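Local coordinates for protein CdiA toxin (Cupriavidus taiwanensis, PDB 5T87) that probably acts as the catalytic toxin domain at the C-terminus of a contact-dependent growth inhibition protein, and is bound here by its immunity protein CdiI, at residues E[50-53]-E[54-57]. Residues are numbered along the deposited sequence; the frame is centred on the assembly and turned at random.
Sequences RAWK and DLTS
The R50 side chain reaches forward across the turn to the backbone of D54. Its NH1 donates to D54 O at 3.1 Å, a bent bond with an N-H...O angle of 140°. The carbonyl oxygen lies at the edge of the guanidinium, tilted somewhat from its plane. The R50 chain is extended from CG to NE, which carries the flat group out to this carbonyl. At the root of the same side chain, R50 CB packs against L55 CD2 at 3.4 Å. The other leucine methyl, L55 CD1, approaches W52 CE3 at 4.2 Å and meets the indole obliquely. The W52 ring also meets that of F34.

Two i to i+3 backbone bonds form the short 3-10 turn between strand 44-50 and helix 57-64. D54 N donates to A51 O at 2.7 Å, and L55 N donates to W52 O at 3.3 Å. Within the same turn, the K53 and D54 side chains lie side by side and point the same way. Their salt bridge joins K53 NZ to D54 OD1 at 3.2 Å, on the syn side, tilted 30° out of the carboxylate plane. A bend at the end of the lysine chain (chi4 50°) brings NZ to that oxygen.

Further groups hold R50 in place. H48 NE2 is hydrogen-bonded to its NE, and D108 of the CdiI immunity protein forms a salt bridge with NH2. The guanidinium therefore links the turn to the immunity protein, whose F112 packs on both R50 and D54. L55 also touches F34 of strand 34-41 and L63 of helix 57-64. T56 is the N-cap of that helix; its OG1 makes a weak bond to M59 N.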
loop_
_atom_site.group_PDB
_atom_site.type_symbol
_atom_site.label_atom_id
_atom_site.label_comp_id
_atom_site.label_asym_id
_atom_site.label_seq_id
_atom_site.Cartn_x
_atom_site.Cartn_y
_atom_site.Cartn_z
ATOM N N ARG E 50 11.595 3.722 -1.535
ATOM C CA ARG E 50 11.913 3.057 -2.798
ATOM C C ARG E 50 13.199 3.580 -3.450
ATOM O O ARG E 50 13.619 4.705 -3.204
ATOM C CB ARG E 50 10.741 3.173 -3.777
ATOM C CG ARG E 50 9.589 2.215 -3.505
ATOM C CD ARG E 50 8.714 2.047 -4.741
ATOM N NE ARG E 50 7.425 1.427 -4.420
ATOM C CZ ARG E 50 6.454 1.176 -5.303
ATOM N NH1 ARG E 50 6.625 1.428 -6.600
ATOM N NH2 ARG E 50 5.322 0.619 -4.888
ATOM N N ALA E 51 13.808 2.730 -4.276
ATOM C CA ALA E 51 14.934 3.108 -5.132
ATOM C C ALA E 51 14.420 3.689 -6.462
ATOM O O ALA E 51 13.448 3.185 -7.026
ATOM C CB ALA E 51 15.812 1.891 -5.394
ATOM N N TRP E 52 15.089 4.726 -6.966
ATOM C CA TRP E 52 14.686 5.422 -8.199
ATOM C C TRP E 52 14.132 4.513 -9.324
ATOM O O TRP E 52 13.105 4.830 -9.919
ATOM C CB TRP E 52 15.857 6.263 -8.744
ATOM C CG TRP E 52 15.518 6.929 -10.037
ATOM C CD1 TRP E 52 15.904 6.535 -11.284
ATOM C CD2 TRP E 52 14.668 8.070 -10.218
ATOM N NE1 TRP E 52 15.363 7.371 -12.232
ATOM C CE2 TRP E 52 14.601 8.323 -11.607
ATOM C CE3 TRP E 52 13.971 8.911 -9.344
ATOM C CZ2 TRP E 52 13.859 9.386 -12.143
ATOM C CZ3 TRP E 52 13.234 9.965 -9.876
ATOM C CH2 TRP E 52 13.186 10.192 -11.265
ATOM N N LYS E 53 14.817 3.404 -9.614
ATOM C CA LYS E 53 14.417 2.492 -10.709
ATOM C C LYS E 53 13.118 1.709 -10.408
ATOM O O LYS E 53 12.463 1.214 -11.333
ATOM C CB LYS E 53 15.559 1.515 -11.053
ATOM C CG LYS E 53 15.730 0.373 -10.051
ATOM C CD LYS E 53 17.102 -0.292 -10.100
ATOM C CE LYS E 53 17.335 -1.180 -8.875
ATOM N NZ LYS E 53 16.220 -2.137 -8.591
ATOM N N ASP E 54 12.779 1.584 -9.120
ATOM C CA ASP E 54 11.524 0.959 -8.665
ATOM C C ASP E 54 10.267 1.866 -8.718
ATOM O O ASP E 54 9.159 1.388 -8.465
ATOM C CB ASP E 54 11.704 0.385 -7.241
ATOM C CG ASP E 54 12.749 -0.722 -7.178
ATOM O OD1 ASP E 54 13.179 -1.203 -8.242
ATOM O OD2 ASP E 54 13.138 -1.122 -6.064
ATOM N N LEU E 55 10.427 3.151 -9.045
ATOM C CA LEU E 55 9.279 4.045 -9.258
ATOM C C LEU E 55 8.818 3.901 -10.696
ATOM O O LEU E 55 9.626 3.585 -11.570
ATOM C CB LEU E 55 9.644 5.503 -8.998
ATOM C CG LEU E 55 10.590 5.856 -7.849
ATOM C CD1 LEU E 55 10.497 7.355 -7.589
ATOM C CD2 LEU E 55 10.316 5.057 -6.583
ATOM N N THR E 56 7.537 4.148 -10.951
ATOM C CA THR E 56 6.994 4.035 -12.314
ATOM C C THR E 56 7.265 5.332 -13.073
ATOM O O THR E 56 7.736 6.313 -12.488
ATOM C CB THR E 56 5.466 3.730 -12.364
ATOM O OG1 THR E 56 4.707 4.946 -12.302
ATOM C CG2 THR E 56 5.021 2.779 -11.252
ATOM N N SER E 57 6.953 5.330 -14.369
ATOM C CA SER E 57 7.053 6.533 -15.198
ATOM C C SER E 57 6.226 7.668 -14.587
ATOM O O SER E 57 6.754 8.754 -14.338
ATOM C CB SER E 57 6.624 6.252 -16.652
ATOM O OG SER E 57 5.277 5.800 -16.743
#